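Side-chain contacts in glycerol kinase, putative (Plasmodium falciparum, PDB 2W40), which probably phosphorylates glycerol at the expense of ATP, giving sn-glycerol 3-phosphate, as a member of the FGGY kinase family: residues Q11-T16 and Y45-I50; F19-D22 and N26-H29; Q84-I89 and A187-L192; G416-K419 and F423-F426. All coordinates share one frame; numbering follows the deposited sequence.

Contact 1. Residues Q11-T16 and Y45-I50; sequences QSTQST and YEHDPI. With EDO (1,2-ethanediol), chain B.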
loop_
_atom_site.group_PDB
_atom_site.type_symbol
_atom_site.label_atom_id
_atom_site.label_comp_id
_atom_site.label_asym_id
_atom_site.label_seq_id
_atom_site.Cartn_x
_atom_site.Cartn_y
_atom_site.Cartn_z
ATOM N N GLN C 11 -28.216 -11.311 -8.980
ATOM C CA GLN C 11 -28.058 -9.952 -8.571
ATOM C C GLN C 11 -26.887 -9.971 -7.573
ATOM O O GLN C 11 -27.059 -10.278 -6.387
ATOM C CB GLN C 11 -29.374 -9.394 -7.955
ATOM C CG GLN C 11 -29.471 -7.875 -7.913
ATOM C CD GLN C 11 -28.247 -7.238 -7.230
ATOM O OE1 GLN C 11 -28.119 -7.268 -6.012
ATOM N NE2 GLN C 11 -27.265 -6.834 -8.056
ATOM N N SER C 12 -25.700 -9.770 -8.108
ATOM C CA SER C 12 -24.464 -9.941 -7.373
ATOM C C SER C 12 -24.007 -8.632 -6.752
ATOM O O SER C 12 -24.630 -7.565 -6.907
ATOM C CB SER C 12 -23.412 -10.599 -8.302
ATOM O OG SER C 12 -22.318 -11.065 -7.566
ATOM N N THR C 13 -22.918 -8.711 -5.985
ATOM C CA THR C 13 -22.468 -7.477 -5.236
ATOM C C THR C 13 -22.089 -6.372 -6.195
ATOM O O THR C 13 -22.458 -5.223 -5.959
ATOM C CB THR C 13 -21.283 -7.791 -4.350
ATOM O OG1 THR C 13 -21.655 -8.886 -3.479
ATOM C CG2 THR C 13 -20.962 -6.632 -3.426
ATOM N N GLN C 14 -21.282 -6.669 -7.216
ATOM C CA GLN C 14 -20.728 -5.618 -8.124
ATOM C C GLN C 14 -21.525 -5.356 -9.406
ATOM O O GLN C 14 -21.302 -4.371 -10.066
ATOM C CB GLN C 14 -19.258 -5.930 -8.454
ATOM C CG GLN C 14 -18.339 -5.922 -7.190
ATOM C CD GLN C 14 -16.981 -6.389 -7.447
ATOM O OE1 GLN C 14 -16.662 -7.554 -7.211
ATOM N NE2 GLN C 14 -16.177 -5.523 -7.991
ATOM N N SER C 15 -22.372 -6.341 -9.780
ATOM C CA SER C 15 -23.133 -6.296 -11.003
ATOM C C SER C 15 -24.346 -7.223 -10.909
ATOM O O SER C 15 -24.490 -8.021 -10.024
ATOM C CB SER C 15 -22.295 -6.671 -12.224
ATOM O OG SER C 15 -22.034 -8.082 -12.269
ATOM N N THR C 16 -25.260 -6.995 -11.836
ATOM C CA THR C 16 -26.452 -7.794 -12.012
ATOM C C THR C 16 -26.199 -8.560 -13.311
ATOM O O THR C 16 -25.865 -7.934 -14.337
ATOM C CB THR C 16 -27.713 -6.905 -12.094
ATOM O OG1 THR C 16 -27.854 -6.107 -10.882
ATOM C CG2 THR C 16 -28.974 -7.766 -12.335
ATOM N N TYR C 45 -20.724 1.137 2.938
ATOM C CA TYR C 45 -20.817 0.431 1.670
ATOM C C TYR C 45 -22.307 0.293 1.369
ATOM O O TYR C 45 -23.047 -0.422 2.056
ATOM C CB TYR C 45 -20.143 -0.925 1.738
ATOM C CG TYR C 45 -19.612 -1.471 0.436
ATOM C CD1 TYR C 45 -18.288 -1.893 0.256
ATOM C CD2 TYR C 45 -20.469 -1.589 -0.653
ATOM C CE1 TYR C 45 -17.871 -2.526 -0.974
ATOM C CE2 TYR C 45 -20.099 -2.171 -1.861
ATOM C CZ TYR C 45 -18.787 -2.661 -2.005
ATOM O OH TYR C 45 -18.357 -3.219 -3.138
ATOM N N GLU C 46 -22.719 1.020 0.313
ATOM C CA GLU C 46 -24.093 1.061 -0.117
ATOM C C GLU C 46 -24.279 0.805 -1.639
ATOM O O GLU C 46 -23.365 1.015 -2.491
ATOM C CB GLU C 46 -24.670 2.442 0.178
ATOM C CG GLU C 46 -24.646 2.814 1.641
ATOM C CD GLU C 46 -25.205 4.202 2.038
ATOM O OE1 GLU C 46 -25.632 4.992 1.195
ATOM O OE2 GLU C 46 -25.153 4.483 3.253
ATOM N N HIS C 47 -25.491 0.352 -1.963
ATOM C CA HIS C 47 -25.939 0.260 -3.372
ATOM C C HIS C 47 -27.232 1.102 -3.502
ATOM O O HIS C 47 -28.042 1.186 -2.592
ATOM C CB HIS C 47 -26.281 -1.171 -3.753
ATOM C CG HIS C 47 -25.100 -2.122 -3.790
ATOM N ND1 HIS C 47 -25.242 -3.480 -3.550
ATOM C CD2 HIS C 47 -23.780 -1.930 -4.053
ATOM C CE1 HIS C 47 -24.058 -4.066 -3.620
ATOM N NE2 HIS C 47 -23.149 -3.152 -3.933
ATOM N N ASP C 48 -27.506 1.602 -4.696
ATOM C CA ASP C 48 -28.747 2.254 -5.062
ATOM C C ASP C 48 -29.740 1.181 -5.505
ATOM O O ASP C 48 -29.511 0.550 -6.511
ATOM C CB ASP C 48 -28.475 3.195 -6.266
ATOM C CG ASP C 48 -29.691 3.926 -6.734
ATOM O OD1 ASP C 48 -30.817 3.471 -6.382
ATOM O OD2 ASP C 48 -29.506 4.957 -7.494
ATOM N N PRO C 49 -30.798 0.935 -4.743
ATOM C CA PRO C 49 -31.723 -0.159 -5.127
ATOM C C PRO C 49 -32.490 0.036 -6.422
ATOM O O PRO C 49 -32.927 -0.960 -7.001
ATOM C CB PRO C 49 -32.726 -0.245 -3.932
ATOM C CG PRO C 49 -32.267 0.654 -3.006
ATOM C CD PRO C 49 -31.287 1.587 -3.519
ATOM N N ILE C 50 -32.732 1.295 -6.799
ATOM C CA ILE C 50 -33.413 1.611 -7.999
ATOM C C ILE C 50 -32.481 1.400 -9.184
ATOM O O ILE C 50 -32.886 0.822 -10.232
ATOM C CB ILE C 50 -34.048 3.022 -7.903
ATOM C CG1 ILE C 50 -35.118 2.979 -6.797
ATOM C CG2 ILE C 50 -34.573 3.458 -9.275
ATOM C CD1 ILE C 50 -35.612 4.334 -6.449
HETATM C C1 EDO B . -26.806 9.089 3.771
HETATM O O1 EDO B . -26.705 8.627 5.225
HETATM C C2 EDO B . -26.218 8.455 2.441
HETATM O O2 EDO B . -26.961 7.332 1.742
#
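The methyl group of Thr13 points across the end of the imidazole of His47, the two side chains meeting at about a right angle. Thr13 sits in the turn between strands 3-11 and 15-21, the first hairpin of the actin-like ATPase fold, which in this superfamily faces the nucleotide phosphates. With CG2 anti to the backbone N, its methyl lies 4.0 Å from His47 CE1, while OG1, beside the N, is held by Trp105 NE1. A β-branched hydroxyl residue suits this place because it packs and bonds at once. His47 comes from the short strand 46-47, and CG anti to its carbonyl carbon (chi1 -67°) sends the ring toward the turn. Its NE2 is 3.0 Å from Thr13 O, but the angle is poor and no hydrogen bond results; Gln37 OE1 is the partner of NE2, and of Tyr45 OH as well. That hydroxyl lies near the same methyl, with Thr13 CG2 to Tyr45 OH 4.3 Å. On the far side of the strand, the extended chain of Glu46 carries OE1 to an ethanediol, 2.7 Å from its O2. Within the hairpin, the buried amide of Gln11 spans the turn: NE2 donates to Ser12 O at 3.0 Å, on a lone pair in the carbonyl plane, and also to Thr16 OG1, 3.0 Å away and tilted 17° from the amide plane.

Contact 2. Residues F19-D22 and N26-H29; sequences FFYD and NIVH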
loop_
_atom_site.group_PDB
_atom_site.type_symbol
_atom_site.label_atom_id
_atom_site.label_comp_id
_atom_site.label_asym_id
_atom_site.label_seq_id
_atom_site.Cartn_x
_atom_site.Cartn_y
_atom_site.Cartn_z
ATOM N N PHE C 19 -28.897 -14.785 -17.119
ATOM C CA PHE C 19 -28.528 -16.006 -17.828
ATOM C C PHE C 19 -29.752 -16.662 -18.314
ATOM O O PHE C 19 -30.694 -16.896 -17.549
ATOM C CB PHE C 19 -27.780 -16.964 -16.957
ATOM C CG PHE C 19 -26.490 -16.418 -16.469
ATOM C CD1 PHE C 19 -25.333 -16.676 -17.119
ATOM C CD2 PHE C 19 -26.450 -15.664 -15.334
ATOM C CE1 PHE C 19 -24.157 -16.223 -16.667
ATOM C CE2 PHE C 19 -25.296 -15.186 -14.888
ATOM C CZ PHE C 19 -24.119 -15.454 -15.586
ATOM N N PHE C 20 -29.789 -16.899 -19.611
ATOM C CA PHE C 20 -30.852 -17.738 -20.215
ATOM C C PHE C 20 -30.239 -19.098 -20.513
ATOM O O PHE C 20 -29.299 -19.195 -21.302
ATOM C CB PHE C 20 -31.485 -17.081 -21.449
ATOM C CG PHE C 20 -32.062 -15.733 -21.174
ATOM C CD1 PHE C 20 -33.404 -15.551 -21.029
ATOM C CD2 PHE C 20 -31.206 -14.586 -21.011
ATOM C CE1 PHE C 20 -33.918 -14.269 -20.789
ATOM C CE2 PHE C 20 -31.729 -13.320 -20.807
ATOM C CZ PHE C 20 -33.093 -13.184 -20.645
ATOM N N TYR C 21 -30.783 -20.094 -19.862
ATOM C CA TYR C 21 -30.389 -21.463 -20.008
ATOM C C TYR C 21 -31.398 -22.244 -20.838
ATOM O O TYR C 21 -32.594 -22.114 -20.647
ATOM C CB TYR C 21 -30.214 -22.176 -18.681
ATOM C CG TYR C 21 -29.033 -21.699 -17.853
ATOM C CD1 TYR C 21 -27.839 -22.381 -17.919
ATOM C CD2 TYR C 21 -29.143 -20.718 -16.883
ATOM C CE1 TYR C 21 -26.746 -22.034 -17.200
ATOM C CE2 TYR C 21 -28.031 -20.335 -16.191
ATOM C CZ TYR C 21 -26.831 -21.030 -16.314
ATOM O OH TYR C 21 -25.708 -20.722 -15.580
ATOM N N ASP C 22 -30.877 -23.060 -21.746
ATOM C CA ASP C 22 -31.756 -24.018 -22.442
ATOM C C ASP C 22 -32.013 -25.173 -21.429
ATOM O O ASP C 22 -31.477 -25.199 -20.347
ATOM C CB ASP C 22 -31.157 -24.496 -23.764
ATOM C CG ASP C 22 -29.979 -25.422 -23.629
ATOM O OD1 ASP C 22 -29.685 -26.015 -22.574
ATOM O OD2 ASP C 22 -29.378 -25.630 -24.733
ATOM N N ASN C 26 -27.309 -25.464 -20.984
ATOM C CA ASN C 26 -26.388 -24.635 -21.782
ATOM C C ASN C 26 -26.847 -23.157 -21.735
ATOM O O ASN C 26 -28.034 -22.878 -21.859
ATOM C CB ASN C 26 -26.399 -25.041 -23.274
ATOM C CG ASN C 26 -26.107 -26.503 -23.513
ATOM O OD1 ASN C 26 -26.963 -27.258 -24.108
ATOM N ND2 ASN C 26 -24.932 -26.937 -23.093
ATOM N N ILE C 27 -25.912 -22.237 -21.540
ATOM C CA ILE C 27 -26.219 -20.863 -21.667
ATOM C C ILE C 27 -26.443 -20.452 -23.106
ATOM O O ILE C 27 -25.518 -20.612 -23.971
ATOM C CB ILE C 27 -25.087 -19.931 -21.004
ATOM C CG1 ILE C 27 -24.905 -20.326 -19.545
ATOM C CG2 ILE C 27 -25.441 -18.483 -21.189
ATOM C CD1 ILE C 27 -23.709 -19.596 -18.818
ATOM N N VAL C 28 -27.638 -19.988 -23.418
ATOM C CA VAL C 28 -27.942 -19.449 -24.746
ATOM C C VAL C 28 -27.851 -17.933 -24.877
ATOM O O VAL C 28 -27.704 -17.388 -25.952
ATOM C CB VAL C 28 -29.303 -20.010 -25.272
ATOM C CG1 VAL C 28 -29.231 -21.620 -25.302
ATOM C CG2 VAL C 28 -30.496 -19.472 -24.409
ATOM N N HIS C 29 -27.894 -17.183 -23.762
ATOM C CA HIS C 29 -27.588 -15.774 -23.791
ATOM C C HIS C 29 -27.263 -15.373 -22.350
ATOM O O HIS C 29 -27.871 -15.898 -21.440
ATOM C CB HIS C 29 -28.799 -14.926 -24.220
ATOM C CG HIS C 29 -28.544 -13.445 -24.171
ATOM N ND1 HIS C 29 -29.046 -12.619 -23.192
ATOM C CD2 HIS C 29 -27.774 -12.661 -24.965
ATOM C CE1 HIS C 29 -28.609 -11.387 -23.400
ATOM N NE2 HIS C 29 -27.896 -11.379 -24.506
#
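Ile27 lays its unbranched arm alongside the Tyr21 ring and reaches on to Phe19, so one aliphatic knob fills the dip between two aromatic rings. CG1 lies 3.4 Å from Tyr21 CE1, the two side chains running side by side in the same direction. Beyond it CD1 comes within 3.7 Å of Phe19 CD1, an extended end (chi2 174°) that carries CD1 from one ring to the other. Helix 443-455 covers these aromatics, and its Ser445 bonds to Tyr21 OH.

Phe20 and His29 form the other face, again side by side. Their planes are 50° apart, neither stacked nor edge-to-face; Phe20 CD2 comes to the edge of the imidazole, 3.6 Å from His29 ND1, while His29 O lies at the edge of the phenyl ring. Helix 49-70 packs here, with Leu67 on Phe20 and Val66 on His29. Val28 is the surplus residue, and its branches divide the work: CG2 fills the hollow over the Phe20 carbonyl, 3.3 Å from Phe20 O, while CG1 rests on Asp22 CB at 3.8 Å.

At the turn, Asp22 bends its carboxylate back (chi1 71°) to receive Asn26 N on OD1 at 2.9 Å, approached from above the carboxylate plane; Asp22 N in turn donates to Asn26 O. Phe20 O accepts from Val28 N at 2.8 Å and only weakly from His29 N. Two residues thus face one, the classic beta bulge, set in the hairpin of strands 15-21 and 27-34 at the margin of the six-stranded mixed sheet of the actin-like N-terminal domain.

Contact 3. Residues Q84-I89 and A187-L192; sequences QRETVI and ASRTLL
Two guanidinium groups lie flat on one another: that of Arg85 stacks on that of Arg189, centres 3.6 Å apart and planes 25° apart. The pair belongs to the glycerol pocket of this FGGY kinase, in the N-terminal domain of the actin-like fold. Arg85 NH1 stands over the centre of the Arg189 group, 3.3 Å from its CZ. The like charges are probably offset by two acids: Glu308 OE1 forms salt bridges to NH1 of both arginines, and Glu86 meets Arg189 from the side. Arginine suits both places, since its flat ion can stack through a face while its edges still donate.

Glu86 OE2 is gripped side-on by two nitrogens, Arg189 NE at 2.7 Å and Arg189 NH2 at 2.9 Å, both with the oxygen in the guanidinium plane and nearly in line with its C-O bond. The carboxylate itself is turned 58° to that plane. A bend at chi2 (91°) swings the Glu86 carboxylate to Arg189, and OE1 then bonds to the O3 of a bound glycerol, whose O2 takes Arg85 N. Arg189 is therefore a second-shell residue, fixing the rotation of the acid that holds the polyol. Glu86 has a positive phi, and Thr87 N returns to Arg85 O across it at 2.7 Å, in the manner of a gamma turn. Arg189 rides on a type I turn of residues 187-190, across which Thr190 OG1 donates to Ala187 O at 2.7 Å; the same oxygen OG1 accepts from Leu192 N at 3.0 Å, an ST turn.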
loop_
_atom_site.group_PDB
_atom_site.type_symbol
_atom_site.label_atom_id
_atom_site.label_comp_id
_atom_site.label_asym_id
_atom_site.label_seq_id
_atom_site.Cartn_x
_atom_site.Cartn_y
_atom_site.Cartn_z
ATOM N N GLN C 84 -26.630 -11.570 -3.878
ATOM C CA GLN C 84 -25.761 -11.179 -2.794
ATOM C C GLN C 84 -26.626 -11.175 -1.497
ATOM O O GLN C 84 -27.730 -10.561 -1.461
ATOM C CB GLN C 84 -25.220 -9.758 -3.065
ATOM C CG GLN C 84 -26.245 -8.712 -3.439
ATOM C CD GLN C 84 -25.824 -7.259 -3.171
ATOM O OE1 GLN C 84 -25.073 -6.984 -2.232
ATOM N NE2 GLN C 84 -26.394 -6.334 -3.938
ATOM N N ARG C 85 -26.145 -11.875 -0.492
ATOM C CA ARG C 85 -26.859 -12.076 0.743
ATOM C C ARG C 85 -26.596 -10.845 1.694
ATOM O O ARG C 85 -25.706 -10.032 1.381
ATOM C CB ARG C 85 -26.431 -13.365 1.354
ATOM C CG ARG C 85 -26.700 -14.595 0.453
ATOM C CD ARG C 85 -26.049 -15.934 0.955
ATOM N NE ARG C 85 -24.630 -15.704 1.063
ATOM C CZ ARG C 85 -23.783 -16.476 1.745
ATOM N NH1 ARG C 85 -24.202 -17.630 2.265
ATOM N NH2 ARG C 85 -22.543 -16.069 1.972
ATOM N N GLU C 86 -27.313 -10.807 2.834
ATOM C CA GLU C 86 -27.137 -9.899 3.965
ATOM C C GLU C 86 -27.506 -8.435 3.658
ATOM O O GLU C 86 -28.051 -7.747 4.479
ATOM C CB GLU C 86 -25.768 -9.964 4.584
ATOM C CG GLU C 86 -25.362 -11.329 5.176
ATOM C CD GLU C 86 -24.636 -12.248 4.195
ATOM O OE1 GLU C 86 -24.129 -11.761 3.152
ATOM O OE2 GLU C 86 -24.530 -13.474 4.467
ATOM N N THR C 87 -27.145 -7.990 2.480
ATOM C CA THR C 87 -27.464 -6.652 1.997
ATOM C C THR C 87 -28.964 -6.447 2.238
ATOM O O THR C 87 -29.784 -7.310 1.954
ATOM C CB THR C 87 -27.149 -6.569 0.515
ATOM O OG1 THR C 87 -25.727 -6.730 0.367
ATOM C CG2 THR C 87 -27.617 -5.210 -0.082
ATOM N N VAL C 88 -29.289 -5.258 2.780
ATOM C CA VAL C 88 -30.665 -5.010 3.281
ATOM C C VAL C 88 -31.163 -3.640 2.766
ATOM O O VAL C 88 -30.412 -2.638 2.718
ATOM C CB VAL C 88 -30.815 -5.211 4.823
ATOM C CG1 VAL C 88 -29.976 -4.173 5.543
ATOM C CG2 VAL C 88 -32.281 -5.187 5.253
ATOM N N ILE C 89 -32.441 -3.669 2.424
ATOM C CA ILE C 89 -33.199 -2.437 1.988
ATOM C C ILE C 89 -34.494 -2.450 2.846
ATOM O O ILE C 89 -35.129 -3.474 3.066
ATOM C CB ILE C 89 -33.540 -2.412 0.488
ATOM C CG1 ILE C 89 -32.291 -2.580 -0.390
ATOM C CG2 ILE C 89 -34.275 -1.101 0.060
ATOM C CD1 ILE C 89 -32.745 -3.304 -1.663
ATOM N N ALA C 187 -33.132 -15.865 4.606
ATOM C CA ALA C 187 -33.618 -15.561 5.962
ATOM C C ALA C 187 -32.553 -15.917 7.005
ATOM O O ALA C 187 -32.470 -15.269 8.070
ATOM C CB ALA C 187 -34.950 -16.219 6.300
ATOM N N SER C 188 -31.747 -16.948 6.747
ATOM C CA SER C 188 -30.733 -17.427 7.705
ATOM C C SER C 188 -29.511 -16.453 7.842
ATOM O O SER C 188 -28.658 -16.651 8.704
ATOM C CB SER C 188 -30.271 -18.818 7.307
ATOM O OG SER C 188 -29.298 -18.782 6.280
ATOM N N ARG C 189 -29.513 -15.415 6.941
ATOM C CA ARG C 189 -28.425 -14.466 6.828
ATOM C C ARG C 189 -28.738 -13.126 7.502
ATOM O O ARG C 189 -28.040 -12.115 7.353
ATOM C CB ARG C 189 -28.055 -14.235 5.392
ATOM C CG ARG C 189 -27.836 -15.516 4.634
ATOM C CD ARG C 189 -26.832 -16.452 5.264
ATOM N NE ARG C 189 -25.466 -15.891 5.246
ATOM C CZ ARG C 189 -24.325 -16.557 5.355
ATOM N NH1 ARG C 189 -24.299 -17.870 5.628
ATOM N NH2 ARG C 189 -23.171 -15.929 5.187
ATOM N N THR C 190 -29.858 -13.129 8.193
ATOM C CA THR C 190 -30.407 -11.860 8.737
ATOM C C THR C 190 -30.092 -11.616 10.243
ATOM O O THR C 190 -30.172 -10.425 10.693
ATOM C CB THR C 190 -31.970 -11.844 8.564
ATOM O OG1 THR C 190 -32.536 -12.872 9.376
ATOM C CG2 THR C 190 -32.466 -11.846 7.098
ATOM N N LEU C 191 -29.807 -12.699 10.989
ATOM C CA LEU C 191 -29.622 -12.687 12.451
ATOM C C LEU C 191 -30.999 -12.615 13.167
ATOM O O LEU C 191 -31.065 -12.365 14.360
ATOM C CB LEU C 191 -28.670 -11.611 12.925
ATOM C CG LEU C 191 -27.331 -12.028 13.495
ATOM C CD1 LEU C 191 -26.289 -10.853 13.655
ATOM C CD2 LEU C 191 -27.590 -12.696 14.741
ATOM N N LEU C 192 -32.102 -12.762 12.364
ATOM C CA LEU C 192 -33.483 -12.704 12.856
ATOM C C LEU C 192 -34.240 -14.043 12.834
ATOM O O LEU C 192 -35.360 -14.100 13.374
ATOM C CB LEU C 192 -34.321 -11.666 12.143
ATOM C CG LEU C 192 -33.714 -10.299 12.078
ATOM C CD1 LEU C 192 -34.621 -9.477 11.150
ATOM C CD2 LEU C 192 -33.556 -9.712 13.490
#

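Contact 4. Residues G416-K419 and F423-F426; sequences GMTK and FMQF
Thr418 OG1 is held from two directions, receiving Lys419 NZ at 2.7 Å and pairing with Gly415 O. The hydroxyl lies between its own backbone N and carbonyl carbon (chi1 71°), which leaves the methyl to pack against Met424. This is the glycine-rich 3-10 turn between strand 411-414 and helix 421-431 of the actin-like C-terminal domain; Gly416 in it belongs to the ADP site of this protein, empty of nucleotide here, consistent with the adenosine motif of the superfamily.

Across the contact, the Thr418 and Met424 side chains run the same way, with CG2 4.1 Å from Met424 SD. Met424 CG, placed by chi1, lies 3.4 Å from Thr418 O, and the bends at chi2 and chi3 fold the flexible thioether back over the turn, SD 3.7 Å from Thr418 CA; Tyr268 of strand 264-268 packs on both residues.

Met417 is instead extended and slants past Phe423 in a Met-aromatic contact, its sulfur 4.6 Å from the ring centroid and 41° off the normal. A large ring suits Phe423, since it fills the space between Met417 and Ile388 of helix 377-403. Its edge also meets the turn's backbone, with Phe423 CD2 3.6 Å from Met417 O, near the ring plane.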
loop_
_atom_site.group_PDB
_atom_site.type_symbol
_atom_site.label_atom_id
_atom_site.label_comp_id
_atom_site.label_asym_id
_atom_site.label_seq_id
_atom_site.Cartn_x
_atom_site.Cartn_y
_atom_site.Cartn_z
ATOM N N GLY C 416 -14.506 -16.787 -11.458
ATOM C CA GLY C 416 -13.507 -16.279 -12.362
ATOM C C GLY C 416 -12.053 -16.542 -12.089
ATOM O O GLY C 416 -11.302 -16.926 -12.975
ATOM N N MET C 417 -11.649 -16.356 -10.834
ATOM C CA MET C 417 -10.312 -16.524 -10.458
ATOM C C MET C 417 -9.799 -17.958 -10.559
ATOM O O MET C 417 -8.617 -18.175 -10.594
ATOM C CB MET C 417 -10.215 -16.087 -8.978
ATOM C CG MET C 417 -10.274 -14.584 -8.707
ATOM S SD MET C 417 -9.963 -14.229 -6.914
ATOM C CE MET C 417 -10.168 -12.423 -7.051
ATOM N N THR C 418 -10.722 -18.940 -10.673
ATOM C CA THR C 418 -10.316 -20.341 -10.746
ATOM C C THR C 418 -9.703 -20.676 -12.109
ATOM O O THR C 418 -9.126 -21.752 -12.297
ATOM C CB THR C 418 -11.528 -21.280 -10.394
ATOM O OG1 THR C 418 -12.440 -21.200 -11.483
ATOM C CG2 THR C 418 -12.209 -20.914 -9.056
ATOM N N LYS C 419 -9.796 -19.757 -13.059
ATOM C CA LYS C 419 -9.063 -19.924 -14.350
ATOM C C LYS C 419 -7.573 -19.529 -14.333
ATOM O O LYS C 419 -6.850 -19.810 -15.289
ATOM C CB LYS C 419 -9.816 -19.122 -15.421
ATOM C CG LYS C 419 -11.290 -19.549 -15.505
ATOM C CD LYS C 419 -11.433 -21.082 -15.649
ATOM C CE LYS C 419 -12.820 -21.633 -15.253
ATOM N NZ LYS C 419 -12.837 -22.293 -13.963
ATOM N N PHE C 423 -2.613 -18.809 -9.463
ATOM C CA PHE C 423 -3.415 -18.550 -8.246
ATOM C C PHE C 423 -3.990 -19.808 -7.641
ATOM O O PHE C 423 -3.812 -20.085 -6.408
ATOM C CB PHE C 423 -4.568 -17.580 -8.618
ATOM C CG PHE C 423 -5.466 -17.237 -7.473
ATOM C CD1 PHE C 423 -5.012 -16.570 -6.350
ATOM C CD2 PHE C 423 -6.795 -17.647 -7.485
ATOM C CE1 PHE C 423 -5.886 -16.237 -5.247
ATOM C CE2 PHE C 423 -7.621 -17.344 -6.396
ATOM C CZ PHE C 423 -7.183 -16.603 -5.302
ATOM N N MET C 424 -4.637 -20.647 -8.465
ATOM C CA MET C 424 -5.216 -21.887 -7.943
ATOM C C MET C 424 -4.121 -22.820 -7.405
ATOM O O MET C 424 -4.302 -23.521 -6.389
ATOM C CB MET C 424 -6.045 -22.523 -9.040
ATOM C CG MET C 424 -7.343 -21.790 -9.379
ATOM S SD MET C 424 -8.262 -21.164 -7.829
ATOM C CE MET C 424 -8.797 -22.703 -7.364
ATOM N N GLN C 425 -2.944 -22.834 -8.054
ATOM C CA GLN C 425 -1.843 -23.672 -7.568
ATOM C C GLN C 425 -1.382 -23.194 -6.165
ATOM O O GLN C 425 -1.178 -23.984 -5.284
ATOM C CB GLN C 425 -0.707 -23.675 -8.573
ATOM C CG GLN C 425 0.394 -24.651 -8.137
ATOM C CD GLN C 425 -0.077 -26.110 -8.048
ATOM O OE1 GLN C 425 -0.435 -26.679 -9.068
ATOM N NE2 GLN C 425 -0.036 -26.675 -6.896
ATOM N N PHE C 426 -1.286 -21.874 -6.016
ATOM C CA PHE C 426 -0.901 -21.284 -4.709
ATOM C C PHE C 426 -1.942 -21.624 -3.641
ATOM O O PHE C 426 -1.586 -21.961 -2.524
ATOM C CB PHE C 426 -0.728 -19.784 -4.821
ATOM C CG PHE C 426 -0.152 -19.171 -3.616
ATOM C CD1 PHE C 426 1.200 -19.196 -3.372
ATOM C CD2 PHE C 426 -0.937 -18.573 -2.641
ATOM C CE1 PHE C 426 1.753 -18.640 -2.275
ATOM C CE2 PHE C 426 -0.352 -18.039 -1.514
ATOM C CZ PHE C 426 0.978 -18.060 -1.353
#

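Overall arrangement
Contacts 1, 2 and 3 all belong to the N-terminal FGGY domain, contact 4 to the C-terminal one. Contact 2 is nested in the chain loop closed by contact 1, and both use strand 15-21, yet their centres are 23 Å apart. Contacts 1 and 3 touch directly, Gln11 OE1 lying 2.9 Å from Gln84 NE2, and both reach the glycerol: the nearest side-chain atoms of Glu86 are about 3 Å and those of Thr13 about 4 Å from it. The side chains of Thr13 and Thr270, an ADP-binding residue, are about 4 Å apart. Contact 4 sits on the nucleotide side: the side chain of Met417 is about 12 Å from the glycerol, and the nearest atoms of contacts 1 and 4 are about 8 Å apart.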